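Local coordinates for protein carbon monoxide dehydrogenase (Thermococcus sp. AM4, PDB 6T7J) that catalyses the interconversion of carbon monoxide and carbon dioxide, normally at a nickel-iron-sulfur cluster that lacks its nickel in this structure, at residues L51-R56 with T83-N88; L323-A328 with P346-V351; E412-F417 with N512-L517. All coordinates share one frame; numbering follows the deposited sequence.

Contact 1 (L51-R56 with T83-N88); sequences LGVCCR and TIVARN. With SF4 (iron/sulfur cluster), chain D; FES (Fe2/s2 (inorganic) cluster), chain E; FES (Fe2/s2 (inorganic) cluster), chain B.
G52 and V85 bring the two backbones closest, their CA atoms 5.0 Å apart, where the chain leaves a short helix through a Schellman motif and passes along residues 83-88 of helix 81-115. G52 has positive phi (76°), which favours glycine, and a CB there would point toward the helix and come close to V85 CG2. N88 suits its place because its amide works at both ends: ND2 donates to C54 O at 3.3 Å, coming from 50° above the carbonyl plane, and more weakly to G52 O, while OD1 accepts a hydrogen bond from a water that in turn accepts from R56 N. These bonds probably keep the amide from flipping. Apolar contact follows, I84 CG2 resting on C55 CB at 3.6 Å. The two cysteines diverge, as successive strand residues do. C55 SG, anti to its N (chi1 175°), binds FE2 of the SF4 cluster at 2.4 Å; C54 SG binds FE1 of one Fe2S2 unit at 2.3 Å, and as modelled two such units bridge each other's irons in a cube-like arrangement. R87 brings NH2 obliquely to 3.3 Å from SF4 S3, close to C55 SG, where its charge probably offsets the cluster's. R56 of the second subunit packs on C54 and N88. Strand 54-55 pairs antiparallel with strand 63-64, and helix 81-115 is backed by helices 212-242 and 586-595.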
loop_
_atom_site.group_PDB
_atom_site.type_symbol
_atom_site.label_atom_id
_atom_site.label_comp_id
_atom_site.label_asym_id
_atom_site.label_seq_id
_atom_site.Cartn_x
_atom_site.Cartn_y
_atom_site.Cartn_z
ATOM N N LEU A 51 10.382 13.534 -11.934
ATOM C CA LEU A 51 10.257 14.581 -10.931
ATOM C C LEU A 51 9.118 14.322 -9.955
ATOM O O LEU A 51 8.896 15.137 -9.053
ATOM C CB LEU A 51 10.065 15.941 -11.612
ATOM C CG LEU A 51 11.138 16.292 -12.648
ATOM C CD1 LEU A 51 10.694 17.449 -13.526
ATOM C CD2 LEU A 51 12.462 16.603 -11.967
ATOM N N GLY A 52 8.400 13.209 -10.110
ATOM C CA GLY A 52 7.326 12.848 -9.210
ATOM C C GLY A 52 6.043 13.625 -9.386
ATOM O O GLY A 52 5.159 13.528 -8.528
ATOM N N VAL A 53 5.905 14.382 -10.474
ATOM C CA VAL A 53 4.751 15.254 -10.663
ATOM C C VAL A 53 3.763 14.629 -11.637
ATOM O O VAL A 53 3.203 15.318 -12.498
ATOM C CB VAL A 53 5.191 16.646 -11.150
ATOM C CG1 VAL A 53 5.710 17.473 -9.985
ATOM C CG2 VAL A 53 6.248 16.514 -12.234
ATOM N N CYS A 54 3.540 13.323 -11.515
ATOM C CA CYS A 54 2.528 12.639 -12.309
ATOM C C CYS A 54 1.842 11.604 -11.434
ATOM O O CYS A 54 2.510 10.765 -10.822
ATOM C CB CYS A 54 3.131 11.974 -13.549
ATOM S SG CYS A 54 2.075 10.702 -14.277
ATOM N N CYS A 55 0.514 11.658 -11.385
ATOM C CA CYS A 55 -0.270 10.859 -10.455
ATOM C C CYS A 55 -1.273 9.994 -11.203
ATOM O O CYS A 55 -1.903 10.442 -12.167
ATOM C CB CYS A 55 -0.996 11.758 -9.450
ATOM S SG CYS A 55 -2.121 10.905 -8.341
ATOM N N ARG A 56 -1.431 8.773 -10.747
ATOM C CA ARG A 56 -2.311 7.827 -11.345
ATOM C C ARG A 56 -3.117 7.197 -10.251
ATOM O O ARG A 56 -3.464 6.059 -10.312
ATOM C CB ARG A 56 -1.489 6.773 -12.069
ATOM C CG ARG A 56 -0.649 7.326 -13.193
ATOM C CD ARG A 56 0.050 6.240 -13.961
ATOM N NE ARG A 56 0.524 5.226 -13.054
ATOM C CZ ARG A 56 1.759 4.756 -13.033
ATOM N NH1 ARG A 56 2.655 5.211 -13.877
ATOM N NH2 ARG A 56 2.093 3.839 -12.160
ATOM N N THR A 83 1.321 18.022 -3.277
ATOM C CA THR A 83 0.501 16.888 -2.863
ATOM C C THR A 83 0.884 15.623 -3.621
ATOM O O THR A 83 1.060 14.557 -3.021
ATOM C CB THR A 83 -0.978 17.209 -3.076
ATOM O OG1 THR A 83 -1.383 18.235 -2.161
ATOM C CG2 THR A 83 -1.834 15.966 -2.857
ATOM N N ILE A 84 1.013 15.724 -4.945
ATOM C CA ILE A 84 1.260 14.539 -5.761
ATOM C C ILE A 84 2.631 13.947 -5.453
ATOM O O ILE A 84 2.776 12.726 -5.298
ATOM C CB ILE A 84 1.100 14.891 -7.250
ATOM C CG1 ILE A 84 -0.370 15.194 -7.560
ATOM C CG2 ILE A 84 1.623 13.767 -8.131
ATOM C CD1 ILE A 84 -0.587 15.991 -8.823
ATOM N N VAL A 85 3.652 14.802 -5.345
ATOM C CA VAL A 85 4.994 14.320 -5.022
ATOM C C VAL A 85 5.002 13.648 -3.651
ATOM O O VAL A 85 5.547 12.546 -3.483
ATOM C CB VAL A 85 6.008 15.476 -5.088
ATOM C CG1 VAL A 85 7.316 15.072 -4.430
ATOM C CG2 VAL A 85 6.236 15.901 -6.528
ATOM N N ALA A 86 4.392 14.300 -2.652
ATOM C CA ALA A 86 4.383 13.739 -1.305
ATOM C C ALA A 86 3.646 12.407 -1.263
ATOM O O ALA A 86 4.095 11.465 -0.601
ATOM C CB ALA A 86 3.761 14.735 -0.326
ATOM N N ARG A 87 2.525 12.297 -1.983
ATOM C CA ARG A 87 1.761 11.052 -1.986
ATOM C C ARG A 87 2.542 9.920 -2.641
ATOM O O ARG A 87 2.566 8.792 -2.125
ATOM C CB ARG A 87 0.422 11.255 -2.699
ATOM C CG ARG A 87 -0.599 12.058 -1.905
ATOM C CD ARG A 87 -1.998 11.928 -2.493
ATOM N NE ARG A 87 -2.071 12.377 -3.883
ATOM C CZ ARG A 87 -3.206 12.652 -4.520
ATOM N NH1 ARG A 87 -4.367 12.525 -3.891
ATOM N NH2 ARG A 87 -3.186 13.051 -5.785
ATOM N N ASN A 88 3.178 10.193 -3.785
ATOM C CA ASN A 88 3.954 9.149 -4.449
ATOM C C ASN A 88 5.110 8.683 -3.570
ATOM O O ASN A 88 5.376 7.475 -3.456
ATOM C CB ASN A 88 4.454 9.656 -5.803
ATOM C CG ASN A 88 3.318 9.994 -6.761
ATOM O OD1 ASN A 88 2.196 9.510 -6.610
ATOM N ND2 ASN A 88 3.609 10.825 -7.754
HETATM FE FE1 SF4 D . -6.127 13.770 -8.500
HETATM FE FE2 SF4 D . -4.078 12.036 -9.007
HETATM FE FE3 SF4 D . -5.354 13.296 -11.145
HETATM FE FE4 SF4 D . -6.536 11.381 -9.536
HETATM S S1 SF4 D . -4.769 11.077 -10.980
HETATM S S2 SF4 D . -7.486 13.356 -10.302
HETATM S S3 SF4 D . -5.737 11.773 -7.432
HETATM S S4 SF4 D . -4.111 14.289 -9.489
HETATM FE FE1 FES E . 2.950 9.497 -16.032
HETATM FE FE2 FES E . 5.232 9.830 -17.515
HETATM S S1 FES E . 3.198 10.838 -17.883
HETATM S S2 FES E . 5.087 8.927 -15.401
HETATM FE FE1 FES B . 4.290 7.319 -16.851
HETATM FE FE2 FES B . 2.733 8.670 -18.658
HETATM S S1 FES B . 4.913 8.002 -18.956
HETATM S S2 FES B . 2.001 7.536 -16.792
HETATM O O HOH W 1 0.415 8.253 -8.603
#

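Contact 2 (L323-A328 with P346-V351); sequences LMQELA and PAIVDV
E326 and Q325, consecutive residues of helix 325-330, reach across to A347, I348 and V351 of helix 347-352. The closest CA atoms, those of E326 and I348, are 5.5 Å apart. Both helices flank a parallel six-stranded sheet of strand order 3-2-1-4-5-6, a Rossmann-like arrangement; helix 325-330 lies on the crossover from strand 318-320 to strand 336-339.

E326 leaves its helix at CB and runs extended beyond CG (chi2 170°), carrying its carboxylate towards A347 and V351. CG meets V351 CG2 at 3.9 Å, the two side chains crossing at about a right angle, and lies farther, 4.4 Å, from I348 CG2. Beyond CD the oxygens part company. OE2 comes to 3.4 Å from A347 CB and forms a salt bridge with R38, whereas OE1 accepts a hydrogen bond from A35 N, at the beginning of helix 35-42. The small methyl of A347 leaves room for the acid; the branched V351 covers its aliphatic stem.

Q325 meets the same methyl of I348 more closely. Its CG sits between the backbone N and the carbonyl carbon (chi1 53°), and from there the extended chain carries the amide across until OE1 is 3.2 Å from I348 CG2. The same oxygen accepts from M345 N, and NE2 donates to C343 O and F322 O. C343 and F322 belong to the pocket of the broken Fe4S4 cluster; the cluster itself lies about 7 Å from the Q325 side chain.

No hydrogen bond joins the two segments: carboxylate and amide oxygens and their stems meet methyl groups, and each oxygen finds its polar partner outside the two segments. R38 and the amide of A35 would probably stabilise E326 as an anion, so its burial need not be costly.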
loop_
_atom_site.group_PDB
_atom_site.type_symbol
_atom_site.label_atom_id
_atom_site.label_comp_id
_atom_site.label_asym_id
_atom_site.label_seq_id
_atom_site.Cartn_x
_atom_site.Cartn_y
_atom_site.Cartn_z
ATOM N N LEU A 323 22.803 -5.491 -9.607
ATOM C CA LEU A 323 22.946 -5.407 -11.056
ATOM C C LEU A 323 23.804 -6.522 -11.642
ATOM O O LEU A 323 23.966 -6.605 -12.864
ATOM C CB LEU A 323 23.533 -4.050 -11.444
ATOM C CG LEU A 323 22.513 -2.914 -11.436
ATOM C CD1 LEU A 323 23.185 -1.585 -11.731
ATOM C CD2 LEU A 323 21.405 -3.199 -12.435
ATOM N N MET A 324 24.355 -7.386 -10.793
ATOM C CA MET A 324 25.182 -8.485 -11.264
ATOM C C MET A 324 24.428 -9.803 -11.382
ATOM O O MET A 324 24.980 -10.755 -11.951
ATOM C CB MET A 324 26.395 -8.665 -10.343
ATOM C CG MET A 324 27.308 -7.446 -10.304
ATOM S SD MET A 324 28.619 -7.562 -9.072
ATOM C CE MET A 324 29.716 -8.739 -9.859
ATOM N N GLN A 325 23.187 -9.882 -10.885
ATOM C CA GLN A 325 22.469 -11.156 -10.908
ATOM C C GLN A 325 22.389 -11.719 -12.325
ATOM O O GLN A 325 22.801 -12.860 -12.575
ATOM C CB GLN A 325 21.073 -11.001 -10.291
ATOM C CG GLN A 325 20.205 -9.889 -10.866
ATOM C CD GLN A 325 18.910 -9.714 -10.097
ATOM O OE1 GLN A 325 17.989 -10.523 -10.216
ATOM N NE2 GLN A 325 18.834 -8.657 -9.297
ATOM N N GLU A 326 21.892 -10.916 -13.273
ATOM C CA GLU A 326 21.902 -11.308 -14.678
ATOM C C GLU A 326 23.277 -11.803 -15.099
ATOM O O GLU A 326 23.415 -12.895 -15.664
ATOM C CB GLU A 326 21.488 -10.128 -15.555
ATOM C CG GLU A 326 20.006 -10.009 -15.820
ATOM C CD GLU A 326 19.664 -8.690 -16.471
ATOM O OE1 GLU A 326 20.290 -7.674 -16.101
ATOM O OE2 GLU A 326 18.784 -8.670 -17.358
ATOM N N LEU A 327 24.314 -11.010 -14.806
ATOM C CA LEU A 327 25.661 -11.354 -15.243
ATOM C C LEU A 327 26.090 -12.715 -14.716
ATOM O O LEU A 327 26.834 -13.433 -15.396
ATOM C CB LEU A 327 26.645 -10.272 -14.800
ATOM C CG LEU A 327 26.339 -8.872 -15.335
ATOM C CD1 LEU A 327 27.201 -7.825 -14.646
ATOM C CD2 LEU A 327 26.527 -8.825 -16.845
ATOM N N ALA A 328 25.609 -13.100 -13.529
ATOM C CA ALA A 328 25.994 -14.391 -12.967
ATOM C C ALA A 328 25.523 -15.534 -13.854
ATOM O O ALA A 328 26.221 -16.543 -14.004
ATOM C CB ALA A 328 25.437 -14.536 -11.551
ATOM N N PRO A 346 12.826 -10.153 -12.915
ATOM C CA PRO A 346 12.163 -11.140 -13.785
ATOM C C PRO A 346 13.015 -11.518 -14.982
ATOM O O PRO A 346 12.965 -12.669 -15.442
ATOM C CB PRO A 346 10.870 -10.424 -14.204
ATOM C CG PRO A 346 10.632 -9.404 -13.127
ATOM C CD PRO A 346 11.991 -8.963 -12.672
ATOM N N ALA A 347 13.834 -10.582 -15.468
ATOM C CA ALA A 347 14.678 -10.832 -16.631
ATOM C C ALA A 347 15.611 -12.019 -16.429
ATOM O O ALA A 347 16.031 -12.641 -17.413
ATOM C CB ALA A 347 15.491 -9.581 -16.962
ATOM N N ILE A 348 15.949 -12.354 -15.178
ATOM C CA ILE A 348 16.847 -13.481 -14.947
ATOM C C ILE A 348 16.270 -14.772 -15.503
ATOM O O ILE A 348 17.025 -15.707 -15.789
ATOM C CB ILE A 348 17.191 -13.651 -13.448
ATOM C CG1 ILE A 348 16.013 -14.253 -12.678
ATOM C CG2 ILE A 348 17.660 -12.336 -12.846
ATOM C CD1 ILE A 348 16.374 -14.718 -11.287
ATOM N N VAL A 349 14.949 -14.853 -15.677
ATOM C CA VAL A 349 14.384 -16.011 -16.361
ATOM C C VAL A 349 14.761 -15.980 -17.837
ATOM O O VAL A 349 15.320 -16.946 -18.370
ATOM C CB VAL A 349 12.861 -16.072 -16.158
ATOM C CG1 VAL A 349 12.230 -17.017 -17.166
ATOM C CG2 VAL A 349 12.545 -16.519 -14.743
ATOM N N ASP A 350 14.490 -14.854 -18.504
ATOM C CA ASP A 350 14.870 -14.686 -19.905
ATOM C C ASP A 350 16.314 -15.096 -20.138
ATOM O O ASP A 350 16.600 -15.989 -20.943
ATOM C CB ASP A 350 14.664 -13.238 -20.329
ATOM C CG ASP A 350 13.239 -12.937 -20.627
ATOM O OD1 ASP A 350 12.575 -13.673 -21.380
ATOM O OD2 ASP A 350 12.767 -11.957 -20.068
ATOM N N VAL A 351 17.237 -14.461 -19.410
ATOM C CA VAL A 351 18.658 -14.778 -19.538
ATOM C C VAL A 351 18.888 -16.270 -19.327
ATOM O O VAL A 351 19.573 -16.931 -20.119
ATOM C CB VAL A 351 19.480 -13.931 -18.551
ATOM C CG1 VAL A 351 20.954 -14.288 -18.633
ATOM C CG2 VAL A 351 19.267 -12.452 -18.824
#

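Contact 3 (E412-F417 with N512-L517); sequences EAIAGF and NIPPCL
F417 packs against L517 where a loop leaving the two-stranded antiparallel sheet of 248-252 and 411-415 meets strand 516-518, the outermost strand of a second Rossmann-like parallel sheet. The tight part is a hydrophobic cluster around the phenyl ring. L517 CD2 sits over one ring face as a CH-pi contact, 4.0 Å from the centroid of the F417 ring and 14° off its normal. From the I513-P514 side, P514 CD approaches F417 CZ at 3.5 Å and I513 CG2 approaches F417 CE1 at 3.7 Å, both obliquely. F417 keeps CG anti to its carbonyl carbon (chi1 -70°), which carries the ring towards all three. A broad flat ring suits the place, offering a face to a methyl and further carbons to a proline; the closed ring of P514 fixes CD for F417 and CG for I414. Replacing F417 by a serine would probably open a gap beside P514 and leave L517 CD2 without the ring face it rests on. G416, just before, has positive phi (91°), at which a CB would jam against the preceding carbonyl oxygen.

The looser part lies at I414, which is partly exposed. Its CB touches P514 CG at 3.8 Å, yet the CA atoms of these residues stand 7.2 Å apart. No direct hydrogen bond joins the two segments, although the F417 backbone bonds to H518 just beyond; A413 pairs with A250, and L517 with V476. One water spans the backbones, donating to I414 O and to C516 O, with its oxygen 2.7 Å from each.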
loop_
_atom_site.group_PDB
_atom_site.type_symbol
_atom_site.label_atom_id
_atom_site.label_comp_id
_atom_site.label_asym_id
_atom_site.label_seq_id
_atom_site.Cartn_x
_atom_site.Cartn_y
_atom_site.Cartn_z
ATOM N N GLU A 412 39.231 -11.177 -0.985
ATOM C CA GLU A 412 38.990 -11.608 0.383
ATOM C C GLU A 412 38.269 -10.511 1.153
ATOM O O GLU A 412 38.511 -9.320 0.937
ATOM C CB GLU A 412 40.296 -11.970 1.089
ATOM C CG GLU A 412 40.085 -12.494 2.495
ATOM C CD GLU A 412 41.308 -13.182 3.044
ATOM O OE1 GLU A 412 41.528 -13.114 4.269
ATOM O OE2 GLU A 412 42.052 -13.790 2.249
ATOM N N ALA A 413 37.374 -10.920 2.049
ATOM C CA ALA A 413 36.592 -9.978 2.830
ATOM C C ALA A 413 36.366 -10.535 4.225
ATOM O O ALA A 413 36.029 -11.713 4.383
ATOM C CB ALA A 413 35.250 -9.686 2.154
ATOM N N ILE A 414 36.556 -9.685 5.228
ATOM C CA ILE A 414 36.232 -10.005 6.610
ATOM C C ILE A 414 34.847 -9.445 6.898
ATOM O O ILE A 414 34.642 -8.225 6.869
ATOM C CB ILE A 414 37.278 -9.433 7.580
ATOM C CG1 ILE A 414 38.661 -10.011 7.275
ATOM C CG2 ILE A 414 36.879 -9.712 9.022
ATOM C CD1 ILE A 414 39.759 -9.455 8.150
ATOM N N ALA A 415 33.897 -10.331 7.164
ATOM C CA ALA A 415 32.514 -9.955 7.424
ATOM C C ALA A 415 32.093 -10.445 8.807
ATOM O O ALA A 415 32.888 -11.012 9.562
ATOM C CB ALA A 415 31.588 -10.513 6.339
ATOM N N GLY A 416 30.825 -10.213 9.134
ATOM C CA GLY A 416 30.269 -10.697 10.380
ATOM C C GLY A 416 30.372 -9.749 11.550
ATOM O O GLY A 416 30.527 -10.206 12.689
ATOM N N PHE A 417 30.277 -8.440 11.317
ATOM C CA PHE A 417 30.439 -7.452 12.383
ATOM C C PHE A 417 29.063 -6.973 12.834
ATOM O O PHE A 417 28.604 -5.882 12.493
ATOM C CB PHE A 417 31.318 -6.294 11.916
ATOM C CG PHE A 417 32.760 -6.668 11.739
ATOM C CD1 PHE A 417 33.569 -6.906 12.839
ATOM C CD2 PHE A 417 33.306 -6.790 10.472
ATOM C CE1 PHE A 417 34.897 -7.256 12.678
ATOM C CE2 PHE A 417 34.632 -7.140 10.304
ATOM C CZ PHE A 417 35.429 -7.373 11.410
ATOM N N ASN A 512 42.387 -5.367 15.248
ATOM C CA ASN A 512 42.414 -6.365 14.173
ATOM C C ASN A 512 41.071 -6.447 13.444
ATOM O O ASN A 512 40.495 -7.522 13.265
ATOM C CB ASN A 512 42.838 -7.739 14.698
ATOM C CG ASN A 512 43.294 -8.663 13.589
ATOM O OD1 ASN A 512 43.688 -8.210 12.513
ATOM N ND2 ASN A 512 43.234 -9.965 13.838
ATOM N N ILE A 513 40.577 -5.289 13.020
ATOM C CA ILE A 513 39.372 -5.208 12.198
ATOM C C ILE A 513 39.709 -4.401 10.952
ATOM O O ILE A 513 40.705 -3.661 10.926
ATOM C CB ILE A 513 38.192 -4.572 12.972
ATOM C CG1 ILE A 513 38.559 -3.168 13.457
ATOM C CG2 ILE A 513 37.774 -5.456 14.142
ATOM C CD1 ILE A 513 37.432 -2.456 14.169
ATOM N N PRO A 514 38.925 -4.545 9.888
ATOM C CA PRO A 514 39.125 -3.700 8.707
ATOM C C PRO A 514 38.585 -2.304 8.954
ATOM O O PRO A 514 37.849 -2.082 9.928
ATOM C CB PRO A 514 38.328 -4.424 7.608
ATOM C CG PRO A 514 37.990 -5.773 8.172
ATOM C CD PRO A 514 37.917 -5.589 9.646
ATOM N N PRO A 515 38.933 -1.327 8.108
ATOM C CA PRO A 515 38.330 0.006 8.239
ATOM C C PRO A 515 36.902 0.090 7.720
ATOM O O PRO A 515 36.271 1.147 7.868
ATOM C CB PRO A 515 39.269 0.894 7.411
ATOM C CG PRO A 515 39.824 -0.024 6.382
ATOM C CD PRO A 515 39.943 -1.375 7.035
ATOM N N CYS A 516 36.380 -0.977 7.115
ATOM C CA CYS A 516 35.005 -1.028 6.632
ATOM C C CYS A 516 34.330 -2.250 7.239
ATOM O O CYS A 516 34.815 -3.373 7.073
ATOM C CB CYS A 516 34.957 -1.083 5.103
ATOM S SG CYS A 516 35.608 0.399 4.289
ATOM N N LEU A 517 33.215 -2.029 7.932
ATOM C CA LEU A 517 32.549 -3.060 8.721
ATOM C C LEU A 517 31.268 -3.504 8.019
ATOM O O LEU A 517 30.305 -2.733 7.902
ATOM C CB LEU A 517 32.263 -2.556 10.135
ATOM C CG LEU A 517 33.495 -2.130 10.945
ATOM C CD1 LEU A 517 33.133 -1.862 12.395
ATOM C CD2 LEU A 517 34.600 -3.175 10.852
HETATM O O HOH W 2 33.707 -5.797 7.469
#

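Overall arrangement
All three contacts are largely buried, but they share no helix or strand, and none touches another. Contacts 1 and 3 lie on opposite sides of the chain's centre, their own centres 41 Å apart; the centre of contact 2 is 31 Å from that of contact 1 and 29 Å from that of contact 3. Contacts 1 and 2 both reach the second subunit, whereas contact 3 stays within the chain. Their chemistry follows their place: cysteine-bound clusters and direct side-chain-to-backbone bonds in contact 1; oxygens against methyls, with outside polar partners, in contact 2, near the broken cluster; aromatic and proline packing with a water bridge in contact 3. Contacts 2 and 3 involve different parallel sheets.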